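Local coordinates for protein pantothenate kinase (Coxiella burnetii, PDB 3TQC) that catalyses the ATP-dependent phosphorylation of (R)-pantothenate to 4'-phosphopantothenate, the first step of coenzyme A biosynthesis, at residues 57-60 and 61-64; 133-136 and 137-141; 75-78 and 79-83. All blocks are in the same frame, centred on the assembly; numbering follows the deposited sequence.

Contact 1: 57-60 and 61-64; sequences EIYL and PLSR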
loop_
_atom_site.group_PDB
_atom_site.type_symbol
_atom_site.label_atom_id
_atom_site.label_comp_id
_atom_site.label_asym_id
_atom_site.label_seq_id
_atom_site.Cartn_x
_atom_site.Cartn_y
_atom_site.Cartn_z
ATOM N N GLU B 57 -27.286 3.335 11.355
ATOM C CA GLU B 57 -27.144 4.379 10.352
ATOM C C GLU B 57 -25.740 4.406 9.759
ATOM O O GLU B 57 -25.598 4.676 8.582
ATOM C CB GLU B 57 -27.510 5.758 10.927
ATOM C CG GLU B 57 -29.012 5.992 11.146
ATOM C CD GLU B 57 -29.314 7.362 11.783
ATOM O OE1 GLU B 57 -28.369 8.175 11.937
ATOM O OE2 GLU B 57 -30.483 7.628 12.132
ATOM N N ILE B 58 -24.720 4.097 10.548
ATOM C CA ILE B 58 -23.341 4.175 10.069
ATOM C C ILE B 58 -22.709 2.806 9.849
ATOM O O ILE B 58 -22.311 2.478 8.737
ATOM C CB ILE B 58 -22.454 4.977 11.032
ATOM C CG1 ILE B 58 -23.023 6.383 11.261
ATOM C CG2 ILE B 58 -21.049 5.095 10.477
ATOM C CD1 ILE B 58 -22.913 7.277 10.045
ATOM N N TYR B 59 -22.632 1.993 10.898
ATOM C CA TYR B 59 -21.836 0.756 10.841
ATOM C C TYR B 59 -22.433 -0.358 10.004
ATOM O O TYR B 59 -21.703 -1.099 9.343
ATOM C CB TYR B 59 -21.480 0.291 12.259
ATOM C CG TYR B 59 -20.619 1.345 12.899
ATOM C CD1 TYR B 59 -19.300 1.483 12.524
ATOM C CD2 TYR B 59 -21.147 2.261 13.806
ATOM C CE1 TYR B 59 -18.506 2.468 13.058
ATOM C CE2 TYR B 59 -20.357 3.249 14.348
ATOM C CZ TYR B 59 -19.032 3.345 13.965
ATOM O OH TYR B 59 -18.227 4.319 14.488
ATOM N N LEU B 60 -23.755 -0.462 9.997
ATOM C CA LEU B 60 -24.408 -1.429 9.140
ATOM C C LEU B 60 -24.129 -1.129 7.660
ATOM O O LEU B 60 -23.616 -1.984 6.958
ATOM C CB LEU B 60 -25.898 -1.516 9.436
ATOM C CG LEU B 60 -26.674 -2.512 8.565
ATOM C CD1 LEU B 60 -25.958 -3.859 8.521
ATOM C CD2 LEU B 60 -28.098 -2.669 9.083
ATOM N N PRO B 61 -24.435 0.090 7.187
ATOM C CA PRO B 61 -24.090 0.351 5.780
ATOM C C PRO B 61 -22.579 0.334 5.505
ATOM O O PRO B 61 -22.159 -0.037 4.404
ATOM C CB PRO B 61 -24.687 1.738 5.498
ATOM C CG PRO B 61 -25.091 2.295 6.824
ATOM C CD PRO B 61 -25.280 1.146 7.764
ATOM N N LEU B 62 -21.774 0.732 6.491
ATOM C CA LEU B 62 -20.332 0.634 6.352
ATOM C C LEU B 62 -19.974 -0.822 6.118
ATOM O O LEU B 62 -19.196 -1.125 5.226
ATOM C CB LEU B 62 -19.597 1.196 7.576
ATOM C CG LEU B 62 -18.078 0.995 7.592
ATOM C CD1 LEU B 62 -17.456 1.421 6.269
ATOM C CD2 LEU B 62 -17.402 1.722 8.773
ATOM N N SER B 63 -20.567 -1.721 6.896
ATOM C CA SER B 63 -20.278 -3.135 6.720
ATOM C C SER B 63 -20.706 -3.624 5.339
ATOM O O SER B 63 -19.988 -4.409 4.723
ATOM C CB SER B 63 -20.896 -3.991 7.825
ATOM O OG SER B 63 -22.294 -4.134 7.660
ATOM N N ARG B 64 -21.846 -3.150 4.844
ATOM C CA ARG B 64 -22.280 -3.509 3.496
ATOM C C ARG B 64 -21.302 -2.993 2.438
ATOM O O ARG B 64 -21.004 -3.703 1.488
ATOM C CB ARG B 64 -23.692 -2.993 3.209
ATOM C CG ARG B 64 -24.236 -3.316 1.796
ATOM C CD ARG B 64 -24.522 -4.786 1.634
ATOM N NE ARG B 64 -24.819 -5.184 0.258
ATOM C CZ ARG B 64 -23.923 -5.572 -0.649
ATOM N NH1 ARG B 64 -22.623 -5.586 -0.389
ATOM N NH2 ARG B 64 -24.339 -5.936 -1.846
#
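The carbonyl oxygen of L60 is gripped by two donors one turn further along the helix, and it makes a worked example of how a serine adds a second bond to a helical carbonyl. The R64 amide reaches it in the regular i to i+4 way, N to O 3.0 Å and in the carbonyl plane. The S63 hydroxyl also donates to it, OG 2.6 Å from L60 O, and meets a lone pair of that oxygen in the carbonyl plane. That bond depends on the serine torsion: with chi1 at 75°, OG sits between the backbone N and the carbonyl carbon and bends back toward the preceding turn. Two further backbone bonds run alongside, from L62 N to I58 O and from S63 N to Y59 O. The carbonyl of I58 is shared too, since W24 NE1 also donates to it.

P61 supplies no amide hydrogen, and its ring presses into the turn before it. CG approaches E57 O to 3.0 Å and lies 3.4 Å from I58 O; the helix is kinked here, and residues 57-59 form a wider pi-type turn.

Apolar contact includes a tight approach of L60 CB to P61 CD, 3.2 Å. L62 CD2 comes obliquely to the Y59 ring, 4.2 Å from its CD1. I58 CG2 stands over the centre of one face of that ring.

Y59 and S63 both lean on L115 of helix 105-116, and L62 packs on L303 and L305 of strand 303-307, while P61 and R64 meet F83 of the second subunit. A proline-kinked helix carrying a serine-to-carbonyl bond is thus set against the P-loop kinase core, with the Y59 side chain about 4 Å from the bound ADP.

Contact 2: 133-136 and 137-141; sequences FLYS and NAKLE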
loop_
_atom_site.group_PDB
_atom_site.type_symbol
_atom_site.label_atom_id
_atom_site.label_comp_id
_atom_site.label_asym_id
_atom_site.label_seq_id
_atom_site.Cartn_x
_atom_site.Cartn_y
_atom_site.Cartn_z
ATOM N N PHE B 133 1.297 -7.397 19.884
ATOM C CA PHE B 133 2.665 -7.437 19.400
ATOM C C PHE B 133 3.549 -6.380 20.060
ATOM O O PHE B 133 4.674 -6.165 19.637
ATOM C CB PHE B 133 2.669 -7.317 17.880
ATOM C CG PHE B 133 1.908 -8.424 17.204
ATOM C CD1 PHE B 133 2.560 -9.587 16.792
ATOM C CD2 PHE B 133 0.527 -8.326 17.021
ATOM C CE1 PHE B 133 1.859 -10.617 16.170
ATOM C CE2 PHE B 133 -0.186 -9.365 16.411
ATOM C CZ PHE B 133 0.495 -10.514 15.987
ATOM N N LEU B 134 3.046 -5.739 21.116
ATOM C CA LEU B 134 3.884 -4.912 21.965
ATOM C C LEU B 134 4.902 -5.802 22.643
ATOM O O LEU B 134 4.606 -6.959 22.944
ATOM C CB LEU B 134 3.053 -4.204 23.036
ATOM C CG LEU B 134 2.183 -3.052 22.538
ATOM C CD1 LEU B 134 1.179 -2.630 23.620
ATOM C CD2 LEU B 134 3.067 -1.876 22.103
ATOM N N TYR B 135 6.098 -5.265 22.881
ATOM C CA TYR B 135 7.071 -5.928 23.740
ATOM C C TYR B 135 6.522 -5.926 25.166
ATOM O O TYR B 135 5.804 -5.009 25.559
ATOM C CB TYR B 135 8.436 -5.218 23.708
ATOM C CG TYR B 135 9.206 -5.316 22.391
ATOM C CD1 TYR B 135 9.589 -6.549 21.866
ATOM C CD2 TYR B 135 9.581 -4.167 21.694
ATOM C CE1 TYR B 135 10.300 -6.637 20.669
ATOM C CE2 TYR B 135 10.294 -4.244 20.498
ATOM C CZ TYR B 135 10.655 -5.479 19.993
ATOM O OH TYR B 135 11.374 -5.543 18.816
ATOM N N SER B 136 6.860 -6.949 25.938
ATOM C CA SER B 136 6.462 -7.006 27.334
ATOM C C SER B 136 7.032 -5.823 28.099
ATOM O O SER B 136 8.002 -5.192 27.662
ATOM C CB SER B 136 6.993 -8.279 27.970
ATOM O OG SER B 136 8.401 -8.281 27.897
ATOM N N ASN B 137 6.441 -5.536 29.253
ATOM C CA ASN B 137 6.935 -4.453 30.109
ATOM C C ASN B 137 8.403 -4.658 30.475
ATOM O O ASN B 137 9.189 -3.716 30.436
ATOM C CB ASN B 137 6.084 -4.309 31.375
ATOM C CG ASN B 137 4.722 -3.679 31.106
ATOM O OD1 ASN B 137 4.467 -3.144 30.030
ATOM N ND2 ASN B 137 3.841 -3.737 32.098
ATOM N N ALA B 138 8.776 -5.892 30.795
ATOM C CA ALA B 138 10.156 -6.197 31.161
ATOM C C ALA B 138 11.137 -5.829 30.035
ATOM O O ALA B 138 12.184 -5.243 30.299
ATOM C CB ALA B 138 10.289 -7.665 31.534
ATOM N N LYS B 139 10.798 -6.169 28.791
ATOM C CA LYS B 139 11.642 -5.799 27.642
ATOM C C LYS B 139 11.660 -4.295 27.430
ATOM O O LYS B 139 12.711 -3.722 27.150
ATOM C CB LYS B 139 11.179 -6.463 26.342
ATOM C CG LYS B 139 11.572 -7.928 26.191
ATOM C CD LYS B 139 11.163 -8.414 24.795
ATOM C CE LYS B 139 10.982 -9.930 24.707
ATOM N NZ LYS B 139 10.261 -10.310 23.436
ATOM N N LEU B 140 10.495 -3.666 27.546
ATOM C CA LEU B 140 10.391 -2.220 27.387
ATOM C C LEU B 140 11.200 -1.499 28.450
ATOM O O LEU B 140 11.795 -0.466 28.168
ATOM C CB LEU B 140 8.934 -1.742 27.440
ATOM C CG LEU B 140 7.997 -2.156 26.297
ATOM C CD1 LEU B 140 6.565 -1.850 26.704
ATOM C CD2 LEU B 140 8.352 -1.463 24.996
ATOM N N GLU B 141 11.216 -2.037 29.667
ATOM C CA GLU B 141 11.933 -1.406 30.769
ATOM C C GLU B 141 13.434 -1.423 30.552
ATOM O O GLU B 141 14.111 -0.426 30.802
ATOM C CB GLU B 141 11.586 -2.079 32.101
ATOM C CG GLU B 141 10.244 -1.633 32.639
ATOM C CD GLU B 141 9.765 -2.423 33.837
ATOM O OE1 GLU B 141 10.607 -2.827 34.679
ATOM O OE2 GLU B 141 8.533 -2.620 33.934
HETATM O O HOH W 1 3.637 -4.569 27.431
HETATM O O HOH W 2 8.032 -9.292 24.804
#
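Y135 meets the first turn of helix 137-142 through its CB and the CD1 part of its ring. The lysine chain of K139 crosses the tyrosine at about a right angle, its CD 3.8 Å from Y135 CD1, in an oblique approach. L140 comes in differently: CD2 lies at the ring edge, near its plane, and 4.0 Å from Y135 CB, while CD1 settles 3.4 Å from Y135 O. That carbonyl oxygen is also 2.9 Å from a water, which lies within hydrogen-bonding distance of N137 OD1 as well; the asparagine oxygen has its stronger partner in K149.

S136 follows at the N-cap and shows how one residue can serve a helix start from both its side chain and its backbone. Its OG, held between the backbone N and the carbonyl carbon by a chi1 of 61°, turns to the first turn and accepts a weak bond from K139 N at 3.3 Å. Its carbonyl takes the L140 amide more firmly, N to O 2.9 Å, and begins the i to i+4 pattern. The S136 amide donates to a second water; the lysine chain, extended beyond CG, runs back past the cap, and this water bridges its NZ to the S136 amide.

The loop is itself tied down before the cap, through backbone bonds of F133 with D156 and of Y135 with S154. F133 packs on helix 157-168 and on strand 174-180, L134 touches Y179 of that strand, and N137 bonds to Y184 and D185, joining the start of helix 137-142 to the small antiparallel sheet.

Contact 3: 75-78 and 79-83; sequences TLQQ and ATYQF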
loop_
_atom_site.group_PDB
_atom_site.type_symbol
_atom_site.label_atom_id
_atom_site.label_comp_id
_atom_site.label_asym_id
_atom_site.label_seq_id
_atom_site.Cartn_x
_atom_site.Cartn_y
_atom_site.Cartn_z
ATOM N N THR B 75 -14.479 -12.932 -5.779
ATOM C CA THR B 75 -14.807 -13.226 -7.158
ATOM C C THR B 75 -13.547 -13.171 -8.015
ATOM O O THR B 75 -13.328 -14.048 -8.851
ATOM C CB THR B 75 -15.875 -12.268 -7.686
ATOM O OG1 THR B 75 -17.059 -12.405 -6.879
ATOM C CG2 THR B 75 -16.215 -12.588 -9.139
ATOM N N LEU B 76 -12.709 -12.169 -7.768
ATOM C CA LEU B 76 -11.451 -12.007 -8.499
ATOM C C LEU B 76 -10.536 -13.230 -8.308
ATOM O O LEU B 76 -9.965 -13.773 -9.266
ATOM C CB LEU B 76 -10.748 -10.731 -8.033
ATOM C CG LEU B 76 -9.397 -10.417 -8.681
ATOM C CD1 LEU B 76 -9.628 -10.179 -10.172
ATOM C CD2 LEU B 76 -8.682 -9.243 -7.994
ATOM N N GLN B 77 -10.392 -13.641 -7.059
ATOM C CA GLN B 77 -9.676 -14.862 -6.719
ATOM C C GLN B 77 -10.212 -16.040 -7.543
ATOM O O GLN B 77 -9.436 -16.710 -8.224
ATOM C CB GLN B 77 -9.787 -15.118 -5.210
ATOM C CG GLN B 77 -8.965 -16.290 -4.684
ATOM C CD GLN B 77 -9.646 -17.633 -4.882
ATOM O OE1 GLN B 77 -10.867 -17.724 -4.853
ATOM N NE2 GLN B 77 -8.855 -18.676 -5.117
ATOM N N GLN B 78 -11.528 -16.276 -7.516
ATOM C CA GLN B 78 -12.097 -17.405 -8.242
ATOM C C GLN B 78 -11.812 -17.329 -9.742
ATOM O O GLN B 78 -11.451 -18.341 -10.352
ATOM C CB GLN B 78 -13.618 -17.543 -8.026
ATOM C CG GLN B 78 -14.051 -18.096 -6.654
ATOM C CD GLN B 78 -15.186 -19.151 -6.733
ATOM O OE1 GLN B 78 -15.684 -19.501 -7.827
ATOM N NE2 GLN B 78 -15.589 -19.671 -5.560
ATOM N N ALA B 79 -11.982 -16.148 -10.336
ATOM C CA ALA B 79 -11.803 -16.005 -11.777
ATOM C C ALA B 79 -10.326 -16.111 -12.173
ATOM O O ALA B 79 -9.990 -16.848 -13.096
ATOM C CB ALA B 79 -12.416 -14.715 -12.272
ATOM N N THR B 80 -9.443 -15.437 -11.446
ATOM C CA THR B 80 -8.014 -15.449 -11.776
ATOM C C THR B 80 -7.369 -16.791 -11.526
ATOM O O THR B 80 -6.531 -17.212 -12.301
ATOM C CB THR B 80 -7.221 -14.377 -11.013
ATOM O OG1 THR B 80 -7.428 -14.537 -9.605
ATOM C CG2 THR B 80 -7.664 -13.018 -11.438
ATOM N N TYR B 81 -7.757 -17.479 -10.458
ATOM C CA TYR B 81 -7.197 -18.813 -10.204
ATOM C C TYR B 81 -7.677 -19.842 -11.235
ATOM O O TYR B 81 -6.925 -20.738 -11.622
ATOM C CB TYR B 81 -7.519 -19.281 -8.786
ATOM C CG TYR B 81 -6.673 -18.634 -7.727
ATOM C CD1 TYR B 81 -6.135 -19.376 -6.697
ATOM C CD2 TYR B 81 -6.386 -17.282 -7.764
ATOM C CE1 TYR B 81 -5.354 -18.777 -5.721
ATOM C CE2 TYR B 81 -5.629 -16.689 -6.801
ATOM C CZ TYR B 81 -5.112 -17.429 -5.782
ATOM O OH TYR B 81 -4.338 -16.806 -4.831
ATOM N N GLN B 82 -8.927 -19.720 -11.679
ATOM C CA GLN B 82 -9.419 -20.541 -12.783
ATOM C C GLN B 82 -8.511 -20.289 -14.003
ATOM O O GLN B 82 -7.982 -21.228 -14.605
ATOM C CB GLN B 82 -10.895 -20.211 -13.114
ATOM C CG GLN B 82 -11.521 -21.114 -14.218
ATOM C CD GLN B 82 -12.766 -20.518 -14.911
ATOM O OE1 GLN B 82 -13.530 -19.750 -14.324
ATOM N NE2 GLN B 82 -12.965 -20.890 -16.178
ATOM N N PHE B 83 -8.318 -19.012 -14.345
ATOM C CA PHE B 83 -7.502 -18.649 -15.497
ATOM C C PHE B 83 -6.034 -19.046 -15.325
ATOM O O PHE B 83 -5.401 -19.481 -16.268
ATOM C CB PHE B 83 -7.575 -17.148 -15.789
ATOM C CG PHE B 83 -6.566 -16.701 -16.802
ATOM C CD1 PHE B 83 -6.652 -17.143 -18.111
ATOM C CD2 PHE B 83 -5.513 -15.880 -16.444
ATOM C CE1 PHE B 83 -5.712 -16.753 -19.062
ATOM C CE2 PHE B 83 -4.561 -15.485 -17.386
ATOM C CZ PHE B 83 -4.658 -15.919 -18.692
#
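One face of the Y81 ring is covered by the side chain of Q77, one turn earlier on the same helix. NE2 stands 3.2 Å above the plane, offset toward the rim and nearest CD1, and the amide is inclined 62° to the ring. Q77 CG lies over the same ring, 4.1 Å from its centroid, in a CH-pi contact. A bend at chi2 (-82°) folds the glutamine chain over the tyrosine and makes both contacts possible. At the ring's edge, in its plane, is T80 OG1.

That hydroxyl donates to L76 O at 2.7 Å, tilted from the carbonyl plane, while T80 N bonds to the same oxygen at 2.8 Å. The methyl branch of T80, CG2, meets L76 CD1 at 3.7 Å. The backbone bonds A79 to T75, Y81 to Q77 and Q82 to Q78 carry the helix on.

The tyrosine hydroxyl bonds to I321 N of the second subunit, and L76 and T80 pack on that subunit too. Chemically, then, the doubly bonded L76 carbonyl satisfies a buried threonine hydroxyl within the helix, and the glutamine cover is consistent with a fixed ring setting, from which the hydroxyl reaches the second subunit.

Contacts 1 and 3 lie on one helix, 52-84, with centres 28 Å apart and nearest atoms about 11 Å apart. The dimer brings their surfaces together in trans, the end of contact 3 in one subunit facing the end of contact 1 in the other. Both contacts touch the second subunit, and contact 1 also lies near ADP. Contact 2 is separate, its centre 37 Å from that of contact 1, on the opposite side of the chain's centre, and 43 Å from that of contact 3; like contact 3, it lies away from the nucleotide site.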